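PDB 5HEI: NfrA2 from Bacillus megaterium, which binds FMN and, as a nitroreductase of the flavin oxidoreductase frp family, transforms the herbicide mesotrione, probably with NADPH as electron donor. Local coordinates for residues A[58-63]-A[135-140]; A[140-145]-A[230-235]; A[43-48]-A[81-86]; A[68-73]-A[159-164]. One frame throughout, in Å; residues are numbered along the deposited sequence.

Contact 1. Residues A[58-63]-A[135-140]. With FMN (flavin mononucleotide), chain I.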
# COMPACT_ATOMS: atom_id res chain seq x y z
N LYS A 58 17.81 16.06 8.59
CA LYS A 58 18.70 16.58 7.55
C LYS A 58 19.46 15.43 6.90
O LYS A 58 19.63 15.44 5.68
CB LYS A 58 19.68 17.63 8.11
CG LYS A 58 20.36 18.47 7.02
CD LYS A 58 21.34 19.49 7.59
CE LYS A 58 21.90 20.38 6.51
NZ LYS A 58 22.88 21.35 7.07
N LYS A 59 19.90 14.44 7.71
CA LYS A 59 20.62 13.26 7.20
C LYS A 59 19.70 12.42 6.31
O LYS A 59 20.11 12.02 5.23
CB LYS A 59 21.22 12.43 8.34
CG LYS A 59 22.73 12.25 8.17
CD LYS A 59 23.35 11.38 9.26
CE LYS A 59 24.85 11.19 9.05
NZ LYS A 59 25.63 12.45 9.24
N LEU A 60 18.42 12.27 6.73
CA LEU A 60 17.36 11.57 5.99
C LEU A 60 17.05 12.25 4.66
O LEU A 60 16.76 11.57 3.68
CB LEU A 60 16.07 11.50 6.84
CG LEU A 60 15.80 10.28 7.75
CD1 LEU A 60 16.76 9.10 7.51
CD2 LEU A 60 15.76 10.67 9.21
N SER A 61 17.09 13.60 4.64
CA SER A 61 16.85 14.46 3.47
C SER A 61 17.92 14.23 2.39
O SER A 61 17.59 14.10 1.21
CB SER A 61 16.84 15.93 3.89
OG SER A 61 16.58 16.80 2.81
N GLU A 62 19.20 14.16 2.82
CA GLU A 62 20.36 13.95 1.95
C GLU A 62 20.36 12.53 1.37
O GLU A 62 20.57 12.38 0.17
CB GLU A 62 21.67 14.23 2.71
CG GLU A 62 21.80 15.64 3.25
CD GLU A 62 23.12 15.96 3.91
OE1 GLU A 62 23.39 15.48 5.03
OE2 GLU A 62 23.91 16.71 3.28
N LEU A 63 20.10 11.50 2.22
CA LEU A 63 20.07 10.08 1.84
C LEU A 63 18.90 9.71 0.91
O LEU A 63 18.91 8.63 0.31
CB LEU A 63 20.10 9.15 3.07
CG LEU A 63 21.35 9.19 3.96
CD1 LEU A 63 21.08 8.51 5.28
CD2 LEU A 63 22.54 8.54 3.30
N GLY A 135 9.60 7.80 -1.39
CA GLY A 135 10.04 6.48 -1.84
C GLY A 135 11.54 6.41 -2.00
O GLY A 135 12.10 5.31 -2.13
N GLY A 136 12.17 7.59 -1.97
CA GLY A 136 13.61 7.81 -2.06
C GLY A 136 14.42 7.27 -0.89
O GLY A 136 15.65 7.26 -0.94
N ILE A 137 13.73 6.79 0.17
CA ILE A 137 14.33 6.18 1.37
C ILE A 137 15.08 4.86 1.02
O ILE A 137 15.86 4.35 1.83
CB ILE A 137 13.28 6.06 2.51
CG1 ILE A 137 13.92 6.06 3.91
CG2 ILE A 137 12.32 4.88 2.33
CD1 ILE A 137 14.38 7.44 4.42
N ARG A 138 14.85 4.34 -0.20
CA ARG A 138 15.49 3.14 -0.74
C ARG A 138 16.70 3.47 -1.64
O ARG A 138 17.25 2.56 -2.27
CB ARG A 138 14.45 2.27 -1.48
CG ARG A 138 13.51 1.50 -0.55
CD ARG A 138 12.31 0.97 -1.30
NE ARG A 138 11.39 2.04 -1.68
CZ ARG A 138 10.54 1.97 -2.70
NH1 ARG A 138 10.49 0.89 -3.47
NH2 ARG A 138 9.74 2.99 -2.96
N ARG A 139 17.12 4.76 -1.68
CA ARG A 139 18.29 5.24 -2.43
C ARG A 139 19.54 4.70 -1.75
O ARG A 139 20.34 4.02 -2.38
CB ARG A 139 18.33 6.78 -2.50
CG ARG A 139 19.39 7.34 -3.44
CD ARG A 139 19.44 8.85 -3.38
NE ARG A 139 20.78 9.35 -3.65
CZ ARG A 139 21.70 9.57 -2.71
NH1 ARG A 139 21.43 9.33 -1.44
NH2 ARG A 139 22.90 10.03 -3.04
N LYS A 140 19.70 5.03 -0.46
CA LYS A 140 20.77 4.57 0.41
C LYS A 140 20.04 3.94 1.61
O LYS A 140 19.85 4.60 2.63
CB LYS A 140 21.70 5.74 0.80
CG LYS A 140 22.54 6.27 -0.37
CD LYS A 140 23.64 7.24 0.03
CE LYS A 140 24.56 7.60 -1.12
NZ LYS A 140 25.53 8.66 -0.75
N1 FMN I . 7.64 12.73 -4.42
C2 FMN I . 8.88 13.28 -4.21
O2 FMN I . 9.07 14.49 -4.29
N3 FMN I . 9.96 12.45 -3.89
C4 FMN I . 9.92 11.07 -3.75
O4 FMN I . 10.95 10.44 -3.50
C4A FMN I . 8.58 10.50 -3.94
N5 FMN I . 8.41 9.22 -3.70
C5A FMN I . 7.12 8.71 -3.74
C6 FMN I . 6.91 7.39 -3.33
C7 FMN I . 5.63 6.84 -3.25
C7M FMN I . 5.46 5.43 -2.76
C8 FMN I . 4.52 7.64 -3.62
C8M FMN I . 3.11 7.10 -3.56
C9 FMN I . 4.73 8.95 -4.04
C9A FMN I . 6.01 9.51 -4.09
N10 FMN I . 6.24 10.88 -4.38
C10 FMN I . 7.49 11.41 -4.29
C1' FMN I . 5.12 11.74 -4.80
C2' FMN I . 4.75 11.60 -6.28
O2' FMN I . 5.67 12.29 -7.12
C3' FMN I . 3.33 12.13 -6.50
O3' FMN I . 2.44 11.46 -5.61
C4' FMN I . 2.80 12.00 -7.93
O4' FMN I . 3.51 12.90 -8.78
C5' FMN I . 1.30 12.21 -8.05
O5' FMN I . 1.01 13.61 -7.82
P FMN I . 0.06 14.20 -6.66
O1P FMN I . -1.36 14.29 -7.13
O2P FMN I . 0.64 15.58 -6.34
O3P FMN I . 0.24 13.31 -5.43
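Arg139 and Leu63 link two parts of the nitroreductase fold: helix 54-63, and the 3-10 turn that follows strand 130-134 and carries part of the FMN pocket. The polar tie is a single hydrogen bond, from Arg139 NH1 to Leu63 O at 3.1 Å. The oxygen lies at the edge of the guanidinium, nearly in its plane, whereas NH1 stands above the plane of the carbonyl it meets. CG of Arg139 is anti to the backbone N (chi1 -171°), and a bend at chi3 brings NH1 to the carbonyl of Leu63, with CB and CD also passing close to Leu63 O.

Two apolar contacts accompany this bond, made by Ile137 and Lys140, which come before and after Arg139 in the sequence. Leu63 and Lys140 cross at about a right angle: the methyl CD2 of Leu63 meets the lysine's aliphatic chain, 3.7 Å from Lys140 CD, while the extended chain carries its amino group away. Deeper in the core, Leu60 and Ile137 meet methyl to methyl, their CD1 atoms 4.2 Å apart. Leu147 of helix 141-148 packs on both Leu60 and Leu63, so the leucine row is shared by a third element.

The turn is held within itself by a backbone bond from Arg139 N to Gly136 O. Its Arg138 points away from helix 54-63 and forms a salt bridge with Glu104 of the second subunit. At the flavin, Gly135 and Gly136 present main-chain atoms: Gly136 N gives a weak hydrogen bond to FMN O4 at 3.5 Å, and Gly135 N lies 3.0 Å from FMN N5.

Contact 2. Residues A[140-145]-A[230-235]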
# COMPACT_ATOMS: atom_id res chain seq x y z
N LYS A 140 19.70 5.03 -0.46
CA LYS A 140 20.77 4.57 0.41
C LYS A 140 20.04 3.94 1.61
O LYS A 140 19.85 4.60 2.63
CB LYS A 140 21.70 5.74 0.80
CG LYS A 140 22.54 6.27 -0.37
CD LYS A 140 23.64 7.24 0.03
CE LYS A 140 24.56 7.60 -1.12
NZ LYS A 140 25.53 8.66 -0.75
N PRO A 141 19.50 2.69 1.44
CA PRO A 141 18.71 2.10 2.53
C PRO A 141 19.50 1.48 3.67
O PRO A 141 18.97 1.38 4.78
CB PRO A 141 17.84 1.07 1.80
CG PRO A 141 18.63 0.67 0.61
CD PRO A 141 19.59 1.78 0.28
N LEU A 142 20.76 1.04 3.41
CA LEU A 142 21.63 0.46 4.43
C LEU A 142 22.02 1.53 5.46
O LEU A 142 22.15 1.22 6.64
CB LEU A 142 22.86 -0.21 3.81
CG LEU A 142 22.61 -1.37 2.83
CD1 LEU A 142 23.83 -1.64 1.97
CD2 LEU A 142 22.18 -2.65 3.54
N GLU A 143 22.16 2.80 5.00
CA GLU A 143 22.47 3.95 5.85
C GLU A 143 21.24 4.36 6.66
O GLU A 143 21.38 4.86 7.77
CB GLU A 143 22.98 5.14 5.02
CG GLU A 143 24.35 4.93 4.42
CD GLU A 143 24.36 4.39 3.00
OE1 GLU A 143 23.84 3.27 2.77
OE2 GLU A 143 24.92 5.08 2.12
N VAL A 144 20.03 4.13 6.08
CA VAL A 144 18.73 4.41 6.72
C VAL A 144 18.56 3.46 7.91
O VAL A 144 18.22 3.91 9.00
CB VAL A 144 17.56 4.35 5.69
CG1 VAL A 144 16.20 4.31 6.37
CG2 VAL A 144 17.62 5.52 4.72
N ILE A 145 18.87 2.16 7.70
CA ILE A 145 18.82 1.10 8.72
C ILE A 145 19.72 1.45 9.91
O ILE A 145 19.28 1.36 11.06
CB ILE A 145 19.12 -0.29 8.08
CG1 ILE A 145 17.97 -0.72 7.14
CG2 ILE A 145 19.38 -1.36 9.15
CD1 ILE A 145 18.35 -1.71 6.02
N TYR A 230 17.52 2.07 -8.19
CA TYR A 230 17.87 1.71 -6.81
C TYR A 230 18.46 0.29 -6.76
O TYR A 230 17.71 -0.69 -6.69
CB TYR A 230 16.69 1.92 -5.84
CG TYR A 230 16.28 3.37 -5.62
CD1 TYR A 230 17.17 4.41 -5.86
CD2 TYR A 230 15.02 3.69 -5.12
CE1 TYR A 230 16.80 5.74 -5.68
CE2 TYR A 230 14.64 5.01 -4.91
CZ TYR A 230 15.54 6.04 -5.18
OH TYR A 230 15.17 7.35 -4.98
N PRO A 231 19.80 0.17 -6.84
CA PRO A 231 20.43 -1.17 -6.86
C PRO A 231 20.52 -1.88 -5.51
O PRO A 231 20.52 -3.11 -5.47
CB PRO A 231 21.84 -0.89 -7.42
CG PRO A 231 21.86 0.58 -7.80
CD PRO A 231 20.82 1.23 -6.97
N GLU A 232 20.61 -1.11 -4.41
CA GLU A 232 20.74 -1.62 -3.04
C GLU A 232 19.46 -2.23 -2.43
O GLU A 232 19.44 -2.49 -1.23
CB GLU A 232 21.31 -0.52 -2.12
CG GLU A 232 22.80 -0.25 -2.27
CD GLU A 232 23.27 0.99 -1.53
OE1 GLU A 232 23.31 0.97 -0.28
OE2 GLU A 232 23.60 1.99 -2.21
N VAL A 233 18.41 -2.47 -3.25
CA VAL A 233 17.12 -3.03 -2.79
C VAL A 233 17.26 -4.47 -2.27
O VAL A 233 16.86 -4.74 -1.14
CB VAL A 233 15.96 -2.84 -3.81
CG1 VAL A 233 14.69 -3.52 -3.34
CG2 VAL A 233 15.69 -1.36 -4.06
N ARG A 234 17.85 -5.39 -3.08
CA ARG A 234 18.07 -6.78 -2.67
C ARG A 234 19.07 -6.87 -1.50
O ARG A 234 18.85 -7.66 -0.58
CB ARG A 234 18.51 -7.67 -3.85
CG ARG A 234 18.54 -9.15 -3.50
CD ARG A 234 18.63 -10.06 -4.70
NE ARG A 234 18.81 -11.45 -4.27
CZ ARG A 234 18.61 -12.51 -5.04
NH1 ARG A 234 18.21 -12.37 -6.30
NH2 ARG A 234 18.80 -13.73 -4.56
N ALA A 235 20.13 -6.04 -1.55
CA ALA A 235 21.17 -5.95 -0.51
C ALA A 235 20.58 -5.56 0.85
O ALA A 235 21.04 -6.06 1.88
CB ALA A 235 22.23 -4.94 -0.92
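Glu232 lies against Pro141 and Leu142 with most of its chain, just before helix 233-239 begins. Its CB sits 3.7 Å from Pro141 CD, and its backbone O is at the same distance from Pro141 CG, so the proline ring is touched by both the main chain and the side chain of the glutamate. CG of Glu232 is anti to its carbonyl carbon (chi1 -76°) and the chain runs on extended, which takes the carboxylate past the ring to Leu142. There OE1 comes within 3.5 Å of the methyl Leu142 CD1, an oxygen resting on an apolar group. The other leucine branch, CD2, faces Ala235 O at 4.0 Å, in the first turn of helix 233-239.

With the Pro141 ring cut back to an alanine, the Glu232 chain loses the carbons its CB leans on and is likely to be freer to turn.

Glu143 brings a like charge: its OE1 is 3.9 Å from Glu232 OE1, with the two carboxylates nearly coplanar. This closeness would be expected to raise the proton affinity of one or both groups somewhat. Met236 also packs on Pro141, and Lys239 on Leu142, while Val233 on the far side touches Glu104 of the second subunit. The contact is surface packing between the N-terminal ends of two helices, joining the C-terminal helix 233-239 to helix 141-148 of the nitroreductase fold.

Contact 3. Residues A[43-48]-A[81-86]; sequences GQQVTI and ADFNRA
Arg85, in the first turn of helix 84-92, reaches back to Gln44, Val46 and Thr47. From CB its chain runs through CG and CD, bending at chi3 (-69°) to lay the guanidinium beside the start of strand 46-51. NE passes 3.6 Å from Gln44 O. NH2 gives that carbonyl a nearly straight bond of 2.9 Å (166°), in the carbonyl plane, and a weak one to Val46 O. NH1 gives a bond of 2.8 Å to Thr47 OG1, which lies somewhat out of the guanidinium plane.

Thr47 OG1 donates a hydrogen bond to Asp82 OD2 (2.7 Å), approaching from above the carboxylate plane. The other oxygen, OD1, accepts from Asn84 N and Arg85 N, the first closing an Asx turn, the second making it an Asx motif. Asp82 CG lies over one guanidinium face. Without the Asp82 carboxylate, as with an alanine here, the Thr47 hydroxyl and the two helix-start amides are likely to be left without their acceptor.

Alongside, Asp82 N bonds to Gln45 O, and Gln45 CG sits over one face of the Phe83 ring, 4.0 Å from its centroid. The amide of Gln45 bonds to Tyr225 of the second subunit, and Tyr186 of that subunit reaches Asp82 OD2. Val46 and Ala81 form a non-hydrogen-bonded antiparallel pair between strands 46-51 and 75-82, with helix 104-126 packed on Val46 and strand 154-163 on Ala81.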
# COMPACT_ATOMS: atom_id res chain seq x y z
N GLY A 43 -1.70 -9.08 11.36
CA GLY A 43 -0.32 -9.16 11.80
C GLY A 43 0.31 -7.80 12.01
O GLY A 43 1.33 -7.69 12.69
N GLN A 44 -0.31 -6.75 11.42
CA GLN A 44 0.10 -5.34 11.51
C GLN A 44 1.61 -5.19 11.25
O GLN A 44 2.37 -4.79 12.14
CB GLN A 44 -0.35 -4.74 12.86
CG GLN A 44 -1.86 -4.80 13.09
CD GLN A 44 -2.20 -4.98 14.55
OE1 GLN A 44 -2.19 -4.03 15.33
NE2 GLN A 44 -2.52 -6.21 14.94
N GLN A 45 2.03 -5.56 10.02
CA GLN A 45 3.42 -5.57 9.56
C GLN A 45 3.98 -4.19 9.18
O GLN A 45 4.82 -4.09 8.28
CB GLN A 45 3.58 -6.58 8.40
CG GLN A 45 3.35 -8.04 8.77
CD GLN A 45 1.92 -8.52 8.63
OE1 GLN A 45 1.53 -9.54 9.20
NE2 GLN A 45 1.10 -7.84 7.84
N VAL A 46 3.52 -3.12 9.85
CA VAL A 46 3.97 -1.75 9.59
C VAL A 46 4.47 -1.08 10.87
O VAL A 46 3.75 -1.06 11.88
CB VAL A 46 2.92 -0.85 8.87
CG1 VAL A 46 3.58 0.35 8.20
CG2 VAL A 46 2.09 -1.64 7.86
N THR A 47 5.68 -0.51 10.81
CA THR A 47 6.30 0.23 11.90
C THR A 47 6.53 1.67 11.43
O THR A 47 7.06 1.89 10.34
CB THR A 47 7.52 -0.52 12.45
OG1 THR A 47 7.04 -1.53 13.33
CG2 THR A 47 8.48 0.37 13.19
N ILE A 48 6.07 2.63 12.23
CA ILE A 48 6.17 4.04 11.91
C ILE A 48 7.14 4.80 12.81
O ILE A 48 6.97 4.83 14.03
CB ILE A 48 4.75 4.68 11.74
CG1 ILE A 48 4.80 6.15 11.33
CG2 ILE A 48 3.83 4.45 12.95
CD1 ILE A 48 5.15 6.35 9.91
N ALA A 81 8.39 -2.01 6.85
CA ALA A 81 7.77 -3.33 6.87
C ALA A 81 8.38 -4.05 8.08
O ALA A 81 9.61 -4.12 8.19
CB ALA A 81 8.07 -4.09 5.59
N ASP A 82 7.55 -4.48 9.04
CA ASP A 82 8.03 -5.08 10.27
C ASP A 82 7.58 -6.52 10.50
O ASP A 82 6.39 -6.79 10.69
CB ASP A 82 7.66 -4.19 11.47
CG ASP A 82 8.41 -4.46 12.77
OD1 ASP A 82 8.47 -5.64 13.19
OD2 ASP A 82 8.87 -3.49 13.40
N PHE A 83 8.56 -7.44 10.55
CA PHE A 83 8.38 -8.86 10.84
C PHE A 83 9.14 -9.23 12.12
O PHE A 83 9.27 -10.42 12.44
CB PHE A 83 8.79 -9.72 9.63
CG PHE A 83 7.73 -9.77 8.56
CD1 PHE A 83 7.67 -8.80 7.57
CD2 PHE A 83 6.77 -10.78 8.55
CE1 PHE A 83 6.67 -8.83 6.59
CE2 PHE A 83 5.78 -10.82 7.57
CZ PHE A 83 5.74 -9.85 6.59
N ASN A 84 9.61 -8.20 12.87
CA ASN A 84 10.31 -8.37 14.14
C ASN A 84 9.27 -8.71 15.22
O ASN A 84 9.58 -9.47 16.13
CB ASN A 84 11.12 -7.13 14.53
CG ASN A 84 11.92 -7.30 15.79
OD1 ASN A 84 12.74 -8.22 15.92
ND2 ASN A 84 11.68 -6.44 16.77
N ARG A 85 8.05 -8.15 15.09
CA ARG A 85 6.94 -8.44 16.00
C ARG A 85 6.51 -9.89 15.78
O ARG A 85 6.28 -10.61 16.75
CB ARG A 85 5.76 -7.48 15.78
CG ARG A 85 5.94 -6.15 16.48
CD ARG A 85 4.69 -5.29 16.45
NE ARG A 85 4.36 -4.79 15.12
CZ ARG A 85 4.83 -3.66 14.60
NH1 ARG A 85 5.67 -2.90 15.29
NH2 ARG A 85 4.48 -3.29 13.37
N ALA A 86 6.48 -10.33 14.49
CA ALA A 86 6.17 -11.71 14.08
C ALA A 86 7.23 -12.67 14.63
O ALA A 86 6.90 -13.81 14.97
CB ALA A 86 6.12 -11.80 12.56
O HOH W 1 4.47 -7.68 12.78

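Contact 4. Residues A[68-73]-A[159-164]; sequences AWIDQA and GLVVGH. With FMN (flavin mononucleotide), chain I.
The indole of Trp69 borders the flavin while its backbone O turns to Val161 CG1, 3.6 Å away. FMN O2 lies oblique to the ring, 3.3 Å from Trp69 NE1 and 3.4 Å from Trp69 CZ2. NE1 itself gives a weak hydrogen bond to Gln67 OE1, and Gln67 also bonds to the FMN, so the tryptophan both lines the pocket and probably helps to steady Gln67.

Behind the indole the contact is apolar. This is a short helix, 68-72, lying on the antiparallel sheet of the nitroreductase fold, against strand 154-163. Val161 points its side chain at the helix and divides its methyls: with CG1 anti to its backbone N (chi1 173°), that branch meets Ala73 CB at 3.4 Å, and CG2 meets Ile70 CG1 at 3.8 Å. Ile70 and Val161 cross at about a right angle. Val132 and Ile134 of strand 130-134, together with Phe76, pack round the same valine. Val162 points away, to the other face, and the two backbones draw nearest where Ala73 leaves the helix, its CA 5.1 Å from Gly163 CA.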
# COMPACT_ATOMS: atom_id res chain seq x y z
N ALA A 68 14.77 19.06 -0.55
CA ALA A 68 14.58 20.27 0.28
C ALA A 68 13.34 20.25 1.15
O ALA A 68 13.36 20.81 2.25
CB ALA A 68 14.59 21.50 -0.61
N TRP A 69 12.26 19.59 0.68
CA TRP A 69 10.99 19.46 1.39
C TRP A 69 11.04 18.62 2.67
O TRP A 69 10.22 18.85 3.56
CB TRP A 69 9.84 19.03 0.47
CG TRP A 69 10.20 18.02 -0.59
CD1 TRP A 69 9.93 16.69 -0.56
CD2 TRP A 69 10.79 18.28 -1.86
NE1 TRP A 69 10.35 16.09 -1.73
CE2 TRP A 69 10.88 17.05 -2.55
CE3 TRP A 69 11.27 19.44 -2.50
CZ2 TRP A 69 11.44 16.94 -3.83
CZ3 TRP A 69 11.82 19.34 -3.77
CH2 TRP A 69 11.90 18.10 -4.42
N ILE A 70 12.01 17.68 2.78
CA ILE A 70 12.20 16.84 3.97
C ILE A 70 12.73 17.69 5.12
O ILE A 70 12.15 17.67 6.21
CB ILE A 70 13.07 15.56 3.71
CG1 ILE A 70 12.40 14.64 2.66
CG2 ILE A 70 13.35 14.79 5.02
CD1 ILE A 70 13.35 13.76 1.92
N ASP A 71 13.81 18.46 4.88
CA ASP A 71 14.39 19.34 5.88
C ASP A 71 13.49 20.56 6.14
O ASP A 71 13.58 21.17 7.21
CB ASP A 71 15.81 19.77 5.46
CG ASP A 71 16.59 20.46 6.57
OD1 ASP A 71 17.10 19.76 7.46
OD2 ASP A 71 16.68 21.71 6.54
N GLN A 72 12.60 20.89 5.17
CA GLN A 72 11.67 22.02 5.26
C GLN A 72 10.52 21.76 6.24
O GLN A 72 10.17 22.66 7.00
CB GLN A 72 11.11 22.40 3.88
CG GLN A 72 10.80 23.89 3.74
CD GLN A 72 10.16 24.27 2.42
OE1 GLN A 72 10.30 23.60 1.39
NE2 GLN A 72 9.46 25.40 2.42
N ALA A 73 9.92 20.55 6.20
CA ALA A 73 8.80 20.17 7.07
C ALA A 73 9.23 19.85 8.52
O ALA A 73 10.34 19.36 8.70
CB ALA A 73 8.07 18.98 6.48
N GLY A 159 8.85 6.97 3.05
CA GLY A 159 8.74 8.07 3.99
C GLY A 159 7.47 8.85 3.72
O GLY A 159 6.75 8.54 2.77
N LEU A 160 7.16 9.84 4.58
CA LEU A 160 5.97 10.68 4.47
C LEU A 160 6.23 12.01 5.16
O LEU A 160 6.41 12.06 6.38
CB LEU A 160 4.72 9.98 5.05
CG LEU A 160 3.36 10.60 4.71
CD1 LEU A 160 2.97 10.34 3.26
CD2 LEU A 160 2.28 10.06 5.62
N VAL A 161 6.27 13.08 4.37
CA VAL A 161 6.54 14.45 4.83
C VAL A 161 5.22 15.09 5.30
O VAL A 161 4.34 15.36 4.49
CB VAL A 161 7.26 15.27 3.72
CG1 VAL A 161 7.40 16.73 4.09
CG2 VAL A 161 8.63 14.68 3.41
N VAL A 162 5.09 15.30 6.63
CA VAL A 162 3.89 15.91 7.23
C VAL A 162 4.25 17.27 7.82
O VAL A 162 5.12 17.36 8.68
CB VAL A 162 3.18 14.97 8.25
CG1 VAL A 162 2.00 15.67 8.92
CG2 VAL A 162 2.73 13.67 7.58
N GLY A 163 3.55 18.30 7.35
CA GLY A 163 3.73 19.68 7.80
C GLY A 163 2.61 20.61 7.37
O GLY A 163 1.67 20.18 6.70
N HIS A 164 2.71 21.89 7.78
CA HIS A 164 1.71 22.89 7.43
C HIS A 164 2.05 23.55 6.09
O HIS A 164 3.14 24.12 5.96
CB HIS A 164 1.54 23.93 8.54
CG HIS A 164 1.04 23.35 9.82
ND1 HIS A 164 -0.31 23.30 10.12
CD2 HIS A 164 1.73 22.83 10.86
CE1 HIS A 164 -0.40 22.75 11.31
NE2 HIS A 164 0.80 22.45 11.80
N1 FMN I . 7.64 12.73 -4.42
C2 FMN I . 8.88 13.28 -4.21
O2 FMN I . 9.07 14.49 -4.29
N3 FMN I . 9.96 12.45 -3.89
C4 FMN I . 9.92 11.07 -3.75
O4 FMN I . 10.95 10.44 -3.50
C4A FMN I . 8.58 10.50 -3.94
N5 FMN I . 8.41 9.22 -3.70
C5A FMN I . 7.12 8.71 -3.74
C6 FMN I . 6.91 7.39 -3.33
C7 FMN I . 5.63 6.84 -3.25
C7M FMN I . 5.46 5.43 -2.76
C8 FMN I . 4.52 7.64 -3.62
C8M FMN I . 3.11 7.10 -3.56
C9 FMN I . 4.73 8.95 -4.04
C9A FMN I . 6.01 9.51 -4.09
N10 FMN I . 6.24 10.88 -4.38
C10 FMN I . 7.49 11.41 -4.29
C1' FMN I . 5.12 11.74 -4.80
C2' FMN I . 4.75 11.60 -6.28
O2' FMN I . 5.67 12.29 -7.12
C3' FMN I . 3.33 12.13 -6.50
O3' FMN I . 2.44 11.46 -5.61
C4' FMN I . 2.80 12.00 -7.93
O4' FMN I . 3.51 12.90 -8.78
C5' FMN I . 1.30 12.21 -8.05
O5' FMN I . 1.01 13.61 -7.82
P FMN I . 0.06 14.20 -6.66
O1P FMN I . -1.36 14.29 -7.13
O2P FMN I . 0.64 15.58 -6.34
O3P FMN I . 0.24 13.31 -5.43

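Overall arrangement
Contacts 1 and 4 border the same FMN from different parts of the fold, their centres 12 Å apart; they touch where Ser61 meets Ile70 and Lys58 meets Asp71. Contact 2 continues contact 1 through the shared Lys140, with centres 10 Å apart, and Tyr230 packs on Gly136, Arg138 and Arg139; the side chain of Lys140 is about 13 Å from the flavin. Contact 3 stands apart, centred 24 Å from contact 4, yet both reach one sheet, in which strands 75-82 and 154-163 are neighbours. Its Gln44 side chain lies about 7 Å from a different bound FMN. Contacts 1, 2 and 3 all reach the second subunit; contact 4 does not.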